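Local coordinates for GGDEF family protein (Vibrio cholerae, PDB 5GZS) that probably senses arginine, which binds in its periplasmic solute-binding-protein-like portion, and so regulates its diguanylate cyclase activity, at residues 5-10 against 31-36; 226-231 against 286-291. All blocks are in the same frame, centred on the assembly; numbering follows the deposited sequence.

Interaction 1: residues 5-10 against 31-36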
ATOM      1  N   THR A   5      36.093  13.516  35.694  1.00 67.45           N
ATOM      2  CA  THR A   5      35.872  13.598  34.255  1.00 63.05           C
ATOM      3  C   THR A   5      34.903  12.519  33.785  1.00 68.34           C
ATOM      4  O   THR A   5      35.064  11.342  34.107  1.00 73.76           O
ATOM      5  CB  THR A   5      37.192  13.465  33.473  1.00 62.05           C
ATOM      6  OG1 THR A   5      38.110  14.479  33.901  1.00 68.04           O
ATOM      7  CG2 THR A   5      36.944  13.611  31.980  1.00 43.99           C
ATOM      8  N   TYR A   6      33.895  12.929  33.021  1.00 59.82           N
ATOM      9  CA  TYR A   6      32.895  11.996  32.505  1.00 52.54           C
ATOM     10  C   TYR A   6      33.263  11.530  31.111  1.00 53.28           C
ATOM     11  O   TYR A   6      33.419  12.344  30.198  1.00 50.80           O
ATOM     12  CB  TYR A   6      31.505  12.632  32.486  1.00 51.66           C
ATOM     13  CG  TYR A   6      31.031  13.070  33.843  1.00 58.16           C
ATOM     14  CD1 TYR A   6      30.333  12.202  34.661  1.00 61.57           C
ATOM     15  CD2 TYR A   6      31.295  14.355  34.316  1.00 58.68           C
ATOM     16  CE1 TYR A   6      29.897  12.598  35.919  1.00 62.87           C
ATOM     17  CE2 TYR A   6      30.867  14.760  35.574  1.00 59.41           C
ATOM     18  CZ  TYR A   6      30.165  13.879  36.367  1.00 60.89           C
ATOM     19  OH  TYR A   6      29.731  14.267  37.613  1.00 63.95           O
ATOM     20  N   LYS A   7      33.400  10.215  30.950  1.00 45.79           N
ATOM     21  CA  LYS A   7      33.775   9.636  29.674  1.00 50.05           C
ATOM     22  C   LYS A   7      32.536   9.326  28.855  1.00 47.79           C
ATOM     23  O   LYS A   7      31.727   8.477  29.235  1.00 46.07           O
ATOM     24  CB  LYS A   7      34.586   8.371  29.890  1.00 61.34           C
ATOM     25  CG  LYS A   7      35.754   8.538  30.821  1.00 70.29           C
ATOM     26  CD  LYS A   7      36.967   9.155  30.156  1.00 77.90           C
ATOM     27  CE  LYS A   7      38.149   9.095  31.131  1.00 87.95           C
ATOM     28  NZ  LYS A   7      39.453   9.488  30.533  1.00 88.83           N
ATOM     29  N   VAL A   8      32.363  10.019  27.739  1.00 48.10           N
ATOM     30  CA  VAL A   8      31.222   9.711  26.886  1.00 47.93           C
ATOM     31  C   VAL A   8      31.696   9.131  25.551  1.00 47.03           C
ATOM     32  O   VAL A   8      32.652   9.617  24.927  1.00 47.29           O
ATOM     33  CB  VAL A   8      30.317  10.944  26.686  1.00 46.58           C
ATOM     34  CG1 VAL A   8      30.796  12.103  27.569  1.00 45.40           C
ATOM     35  CG2 VAL A   8      30.212  11.340  25.223  1.00 40.99           C
ATOM     36  N   ALA A   9      31.033   8.046  25.158  1.00 50.55           N
ATOM     37  CA  ALA A   9      31.448   7.211  24.039  1.00 51.02           C
ATOM     38  C   ALA A   9      31.064   7.799  22.699  1.00 47.66           C
ATOM     39  O   ALA A   9      29.997   8.408  22.571  1.00 45.77           O
ATOM     40  CB  ALA A   9      30.841   5.813  24.180  1.00 55.83           C
ATOM     41  N   THR A  10      31.909   7.588  21.703  1.00 44.68           N
ATOM     42  CA  THR A  10      31.579   7.924  20.329  1.00 48.13           C
ATOM     43  C   THR A  10      32.045   6.921  19.279  1.00 50.75           C
ATOM     44  O   THR A  10      33.104   6.354  19.381  1.00 44.75           O
ATOM     45  CB  THR A  10      32.099   9.302  19.925  1.00 41.60           C
ATOM     46  OG1 THR A  10      33.512   9.288  19.851  1.00 42.95           O
ATOM     47  CG2 THR A  10      31.695  10.306  20.911  1.00 42.54           C
ATOM     48  N   GLU A  31      33.067  18.562  32.881  1.00 43.51           N
ATOM     49  CA  GLU A  31      34.235  18.143  32.132  1.00 36.63           C
ATOM     50  C   GLU A  31      33.889  16.910  31.365  1.00 37.08           C
ATOM     51  O   GLU A  31      33.780  15.833  31.936  1.00 57.78           O
ATOM     52  CB  GLU A  31      35.425  17.883  33.057  1.00 37.87           C
ATOM     53  CG  GLU A  31      35.969  19.142  33.666  1.00 48.47           C
ATOM     54  CD  GLU A  31      36.341  20.181  32.610  1.00 50.14           C
ATOM     55  OE1 GLU A  31      36.692  19.797  31.473  1.00 57.83           O
ATOM     56  OE2 GLU A  31      36.278  21.390  32.921  1.00 44.68           O
ATOM     57  N   ILE A  32      33.699  17.069  30.066  1.00 35.86           N
ATOM     58  CA  ILE A  32      33.401  15.935  29.222  1.00 36.23           C
ATOM     59  C   ILE A  32      34.692  15.481  28.587  1.00 53.31           C
ATOM     60  O   ILE A  32      35.595  16.281  28.356  1.00 55.11           O
ATOM     61  CB  ILE A  32      32.335  16.287  28.138  1.00 52.02           C
ATOM     62  CG1 ILE A  32      30.949  16.414  28.782  1.00 55.81           C
ATOM     63  CG2 ILE A  32      32.294  15.264  27.025  1.00 35.04           C
ATOM     64  CD1 ILE A  32      30.711  15.462  29.960  1.00 54.47           C
ATOM     65  N   GLU A  33      34.789  14.179  28.357  1.00 56.86           N
ATOM     66  CA  GLU A  33      35.871  13.592  27.592  1.00 52.44           C
ATOM     67  C   GLU A  33      35.341  12.572  26.591  1.00 45.44           C
ATOM     68  O   GLU A  33      34.878  11.505  26.988  1.00 47.19           O
ATOM     69  CB  GLU A  33      36.863  12.916  28.524  1.00 60.21           C
ATOM     70  CG  GLU A  33      37.938  12.154  27.793  1.00 70.93           C
ATOM     71  CD  GLU A  33      39.071  11.758  28.701  1.00 83.29           C
ATOM     72  OE1 GLU A  33      39.000  12.069  29.915  1.00 81.97           O
ATOM     73  OE2 GLU A  33      40.043  11.144  28.202  1.00 87.95           O
ATOM     74  N   TYR A  34      35.425  12.873  25.303  1.00 37.36           N
ATOM     75  CA  TYR A  34      34.945  11.910  24.321  1.00 43.46           C
ATOM     76  C   TYR A  34      35.941  10.761  24.154  1.00 44.08           C
ATOM     77  O   TYR A  34      37.165  10.955  24.192  1.00 39.60           O
ATOM     78  CB  TYR A  34      34.655  12.590  22.979  1.00 35.94           C
ATOM     79  CG  TYR A  34      33.565  13.619  23.098  1.00 34.56           C
ATOM     80  CD1 TYR A  34      32.247  13.246  23.228  1.00 34.66           C
ATOM     81  CD2 TYR A  34      33.867  14.972  23.130  1.00 36.45           C
ATOM     82  CE1 TYR A  34      31.255  14.182  23.366  1.00 44.33           C
ATOM     83  CE2 TYR A  34      32.892  15.913  23.274  1.00 36.42           C
ATOM     84  CZ  TYR A  34      31.578  15.523  23.388  1.00 40.49           C
ATOM     85  OH  TYR A  34      30.586  16.487  23.524  1.00 34.30           O
ATOM     86  N   VAL A  35      35.399   9.559  23.985  1.00 40.19           N
ATOM     87  CA  VAL A  35      36.207   8.368  23.740  1.00 48.33           C
ATOM     88  C   VAL A  35      35.766   7.651  22.461  1.00 49.00           C
ATOM     89  O   VAL A  35      34.652   7.126  22.402  1.00 56.33           O
ATOM     90  CB  VAL A  35      36.127   7.423  24.956  1.00 43.93           C
ATOM     91  CG1 VAL A  35      36.887   6.140  24.716  1.00 52.97           C
ATOM     92  CG2 VAL A  35      36.681   8.131  26.177  1.00 44.10           C
ATOM     93  N   ASN A  36      36.611   7.655  21.425  1.00 51.09           N
ATOM     94  CA  ASN A  36      36.277   6.939  20.181  1.00 45.49           C
ATOM     95  C   ASN A  36      36.260   5.434  20.411  1.00 58.78           C
ATOM     96  O   ASN A  36      37.209   4.870  20.961  1.00 65.16           O
ATOM     97  CB  ASN A  36      37.266   7.276  19.057  1.00 45.90           C
ATOM     98  CG  ASN A  36      36.783   6.792  17.657  1.00 66.98           C
ATOM     99  OD1 ASN A  36      36.105   5.770  17.529  1.00 63.15           O
ATOM    100  ND2 ASN A  36      37.147   7.539  16.611  1.00 63.77           N
TER
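Lys7 and Glu33 meet because their chains are set differently: Lys7 folds over at its second torsion (chi2 -81°), whereas Glu33 runs out extended with CG anti to the backbone N (chi1 174°). The two then lie side by side, pointing the same way, and NZ of Lys7 reaches OE1 of Glu33 at 2.7 Å in a salt bridge, coming from well above the carboxylate plane.

Between these strands, in register from Tyr6-Ile32 to Thr10-Asn36, parallel pairing makes five backbone bonds, among them Tyr6 N to Glu31 O (3.1 Å) and Val35 N to Val8 O (2.9 Å). The face with Val8, Ile32 and Tyr34 is largely apolar and packs against helix 15-28, which completes a beta-alpha-beta unit. There the Val8 and Ile32 side chains cross at about a right angle, CG1 of the valine 3.5 Å from CG2 of the isoleucine, which also sits over one face of the Tyr34 ring, offset toward its rim. The Tyr34 OH bonds to Asp22 of that helix. Chemically, the contact is thus two-sided: mostly apolar groups and a tied-down phenol beneath the helix, and on the other face an ion pair in which each charge probably repays the other for the water it gives up.

Interaction 2: residues 226-231 against 286-291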
ATOM      1  N   LEU A 226      18.933  26.032 -18.101  1.00 33.91           N
ATOM      2  CA  LEU A 226      17.995  25.004 -18.521  1.00 30.10           C
ATOM      3  C   LEU A 226      16.599  25.558 -18.754  1.00 31.11           C
ATOM      4  O   LEU A 226      16.027  26.176 -17.857  1.00 42.98           O
ATOM      5  CB  LEU A 226      17.931  23.902 -17.468  1.00 28.87           C
ATOM      6  CG  LEU A 226      19.259  23.192 -17.207  1.00 29.18           C
ATOM      7  CD1 LEU A 226      19.041  22.060 -16.216  1.00 26.05           C
ATOM      8  CD2 LEU A 226      19.840  22.675 -18.529  1.00 27.09           C
ATOM      9  N   ARG A 227      16.035  25.323 -19.934  1.00 28.98           N
ATOM     10  CA  ARG A 227      14.653  25.745 -20.201  1.00 31.75           C
ATOM     11  C   ARG A 227      13.627  24.670 -19.819  1.00 37.37           C
ATOM     12  O   ARG A 227      13.710  23.523 -20.250  1.00 48.80           O
ATOM     13  CB  ARG A 227      14.494  26.144 -21.668  1.00 30.52           C
ATOM     14  CG  ARG A 227      15.502  27.221 -22.059  1.00 32.86           C
ATOM     15  CD  ARG A 227      15.362  27.704 -23.505  1.00 40.48           C
ATOM     16  NE  ARG A 227      14.323  28.719 -23.670  1.00 32.98           N
ATOM     17  CZ  ARG A 227      13.121  28.446 -24.147  1.00 37.98           C
ATOM     18  NH1 ARG A 227      12.832  27.201 -24.501  1.00 37.19           N
ATOM     19  NH2 ARG A 227      12.214  29.404 -24.263  1.00 37.89           N
ATOM     20  N   VAL A 228      12.649  25.072 -18.968  1.00 32.63           N
ATOM     21  CA  VAL A 228      11.665  24.178 -18.376  1.00 29.34           C
ATOM     22  C   VAL A 228      10.260  24.573 -18.847  1.00 37.89           C
ATOM     23  O   VAL A 228       9.947  25.759 -18.947  1.00 37.10           O
ATOM     24  CB  VAL A 228      11.706  24.330 -16.837  1.00 28.25           C
ATOM     25  CG1 VAL A 228      10.879  23.263 -16.143  1.00 26.92           C
ATOM     26  CG2 VAL A 228      13.124  24.263 -16.341  1.00 33.15           C
ATOM     27  N   LYS A 229       9.408  23.594 -19.148  1.00 36.70           N
ATOM     28  CA  LYS A 229       7.989  23.892 -19.376  1.00 38.98           C
ATOM     29  C   LYS A 229       7.106  23.089 -18.449  1.00 35.17           C
ATOM     30  O   LYS A 229       7.400  21.927 -18.152  1.00 34.22           O
ATOM     31  CB  LYS A 229       7.562  23.660 -20.826  1.00 29.35           C
ATOM     32  CG  LYS A 229       8.074  24.718 -21.728  1.00 29.59           C
ATOM     33  CD  LYS A 229       7.173  24.930 -22.932  1.00 30.60           C
ATOM     34  CE  LYS A 229       7.801  25.990 -23.843  1.00 30.90           C
ATOM     35  NZ  LYS A 229       6.984  26.313 -25.019  1.00 31.98           N
ATOM     36  N   LEU A 230       6.023  23.708 -17.990  1.00 39.83           N
ATOM     37  CA  LEU A 230       5.064  22.985 -17.162  1.00 45.78           C
ATOM     38  C   LEU A 230       3.775  22.757 -17.916  1.00 47.26           C
ATOM     39  O   LEU A 230       3.214  23.686 -18.497  1.00 49.07           O
ATOM     40  CB  LEU A 230       4.790  23.723 -15.859  1.00 45.09           C
ATOM     41  CG  LEU A 230       5.969  23.782 -14.891  1.00 40.91           C
ATOM     42  CD1 LEU A 230       5.596  24.597 -13.662  1.00 38.19           C
ATOM     43  CD2 LEU A 230       6.458  22.396 -14.506  1.00 32.51           C
ATOM     44  N   GLU A 231       3.322  21.509 -17.915  1.00 41.39           N
ATOM     45  CA  GLU A 231       2.102  21.138 -18.604  1.00 46.90           C
ATOM     46  C   GLU A 231       0.922  21.940 -18.047  1.00 51.05           C
ATOM     47  O   GLU A 231       0.718  21.998 -16.832  1.00 45.19           O
ATOM     48  CB  GLU A 231       1.857  19.622 -18.487  1.00 45.91           C
ATOM     49  CG  GLU A 231       0.993  19.017 -19.623  1.00 95.76           C
ATOM     50  CD  GLU A 231       1.810  18.289 -20.704  1.00 94.27           C
ATOM     51  OE1 GLU A 231       2.746  17.520 -20.361  1.00 85.72           O
ATOM     52  OE2 GLU A 231       1.501  18.482 -21.904  1.00 97.41           O
ATOM     53  N   ILE A 286      13.126  23.024 -25.667  1.00 43.73           N
ATOM     54  CA  ILE A 286      13.242  23.121 -24.208  1.00 40.09           C
ATOM     55  C   ILE A 286      14.021  21.901 -23.725  1.00 44.32           C
ATOM     56  O   ILE A 286      14.148  20.926 -24.468  1.00 46.76           O
ATOM     57  CB  ILE A 286      11.878  23.167 -23.523  1.00 35.09           C
ATOM     58  CG1 ILE A 286      11.189  21.811 -23.678  1.00 37.24           C
ATOM     59  CG2 ILE A 286      11.018  24.266 -24.137  1.00 37.07           C
ATOM     60  CD1 ILE A 286       9.908  21.646 -22.873  1.00 32.97           C
ATOM     61  N   ASP A 287      14.545  21.952 -22.499  1.00 40.73           N
ATOM     62  CA  ASP A 287      15.315  20.840 -21.928  1.00 30.79           C
ATOM     63  C   ASP A 287      14.488  19.941 -20.976  1.00 35.96           C
ATOM     64  O   ASP A 287      14.687  18.736 -20.916  1.00 30.09           O
ATOM     65  CB  ASP A 287      16.524  21.367 -21.164  1.00 29.62           C
ATOM     66  CG  ASP A 287      17.316  22.380 -21.944  1.00 29.94           C
ATOM     67  OD1 ASP A 287      17.881  22.035 -22.994  1.00 40.63           O
ATOM     68  OD2 ASP A 287      17.368  23.549 -21.512  1.00 33.47           O
ATOM     69  N   ILE A 288      13.571  20.532 -20.228  1.00 32.07           N
ATOM     70  CA  ILE A 288      12.872  19.802 -19.186  1.00 28.83           C
ATOM     71  C   ILE A 288      11.376  19.992 -19.288  1.00 29.34           C
ATOM     72  O   ILE A 288      10.901  21.089 -19.557  1.00 29.60           O
ATOM     73  CB  ILE A 288      13.343  20.266 -17.809  1.00 31.59           C
ATOM     74  CG1 ILE A 288      14.736  19.729 -17.528  1.00 30.16           C
ATOM     75  CG2 ILE A 288      12.349  19.882 -16.700  1.00 27.89           C
ATOM     76  CD1 ILE A 288      15.415  20.440 -16.348  1.00 30.94           C
ATOM     77  N   LEU A 289      10.622  18.932 -19.075  1.00 28.90           N
ATOM     78  CA  LEU A 289       9.175  19.069 -19.125  1.00 36.89           C
ATOM     79  C   LEU A 289       8.572  18.242 -18.008  1.00 41.50           C
ATOM     80  O   LEU A 289       8.947  17.081 -17.805  1.00 34.24           O
ATOM     81  CB  LEU A 289       8.612  18.645 -20.488  1.00 30.38           C
ATOM     82  CG  LEU A 289       7.098  18.412 -20.570  1.00 31.14           C
ATOM     83  CD1 LEU A 289       6.339  19.628 -20.114  1.00 31.29           C
ATOM     84  CD2 LEU A 289       6.632  18.029 -21.969  1.00 32.05           C
ATOM     85  N   ALA A 290       7.653  18.852 -17.270  1.00 38.69           N
ATOM     86  CA  ALA A 290       6.970  18.156 -16.195  1.00 39.54           C
ATOM     87  C   ALA A 290       5.656  18.860 -15.941  1.00 39.93           C
ATOM     88  O   ALA A 290       5.526  20.057 -16.187  1.00 45.40           O
ATOM     89  CB  ALA A 290       7.827  18.117 -14.931  1.00 42.55           C
ATOM     90  N   PRO A 291       4.658  18.115 -15.489  1.00 34.74           N
ATOM     91  CA  PRO A 291       4.700  16.665 -15.259  1.00 50.22           C
ATOM     92  C   PRO A 291       4.619  15.887 -16.568  1.00 48.56           C
ATOM     93  O   PRO A 291       4.202  16.452 -17.575  1.00 53.90           O
ATOM     94  CB  PRO A 291       3.482  16.423 -14.363  1.00 35.40           C
ATOM     95  CG  PRO A 291       2.511  17.472 -14.810  1.00 40.10           C
ATOM     96  CD  PRO A 291       3.347  18.701 -15.170  1.00 35.49           C
TER
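The contact pairs two neighbouring parallel strands, 226-230 and 288-292, in a mixed sheet with strand order 2-1-3-5-4, as in the lobes of the type II periplasmic binding protein fold; helix 248-259 lies on one face and helix 277-282 on the other. The short segments are 4.8 Å apart at closest approach, with 27° between their directions. Lys229 N donates to Ile288 O at 2.9 Å, Ala290 N to Lys229 O and Glu231 N to Ala290 O, the alternation expected of a parallel pair.

On one face Val228 and Ile288 lie side by side, CG1 of the valine 3.7 Å from CG2 of the isoleucine. Val228 meets helix 248-259, while Ile288 and Leu226, in contact through their CD1 methyls, meet helix 421-435. The opposite face carries Lys229 and Leu289. Ile286 crosses the extended lysine chain at about a right angle, CD1 lying 3.7 Å from Lys229 CB and CG2 equally near Lys229 CE. This aliphatic cover accompanies the lysine to its polar end, where NZ bonds to Gln271. At the far end, by the cis peptide bond before Pro291, the pair widens: CA to CA is 6.2 Å for Glu231-Pro291 against 4.6 Å for Val228-Ile288.

Where the pairing begins, Arg227 is held at both backbone polar atoms. Its O accepts from Asp287 N and Ile288 N, while the Asp287 carboxylate bridges outward, OD1 forming a salt bridge with Arg224 and OD2 taking the N-H of Arg227 on its anti lone pair at 2.7 Å.

Both interactions pair parallel strands, but in different halves of the chain: their centres are 53 Å apart, on opposite sides of its centre, and their nearest atoms about 40 Å apart. Interaction 1 is partly buried, with three of twelve residues buried, and joins strands separated by a single helix; the side chain of Thr10 lies about 8 Å from the bound arginine. Interaction 2 has eleven of twelve buried and brings together segments 55 residues apart, within a larger mixed sheet. The chemistry differs as well. A lysine-glutamate pair links the two strands of 5-10 against 31-36, whereas in 226-231 against 286-291 the Asp287 carboxylate takes a backbone N-H across the contact and pairs with an arginine outside it.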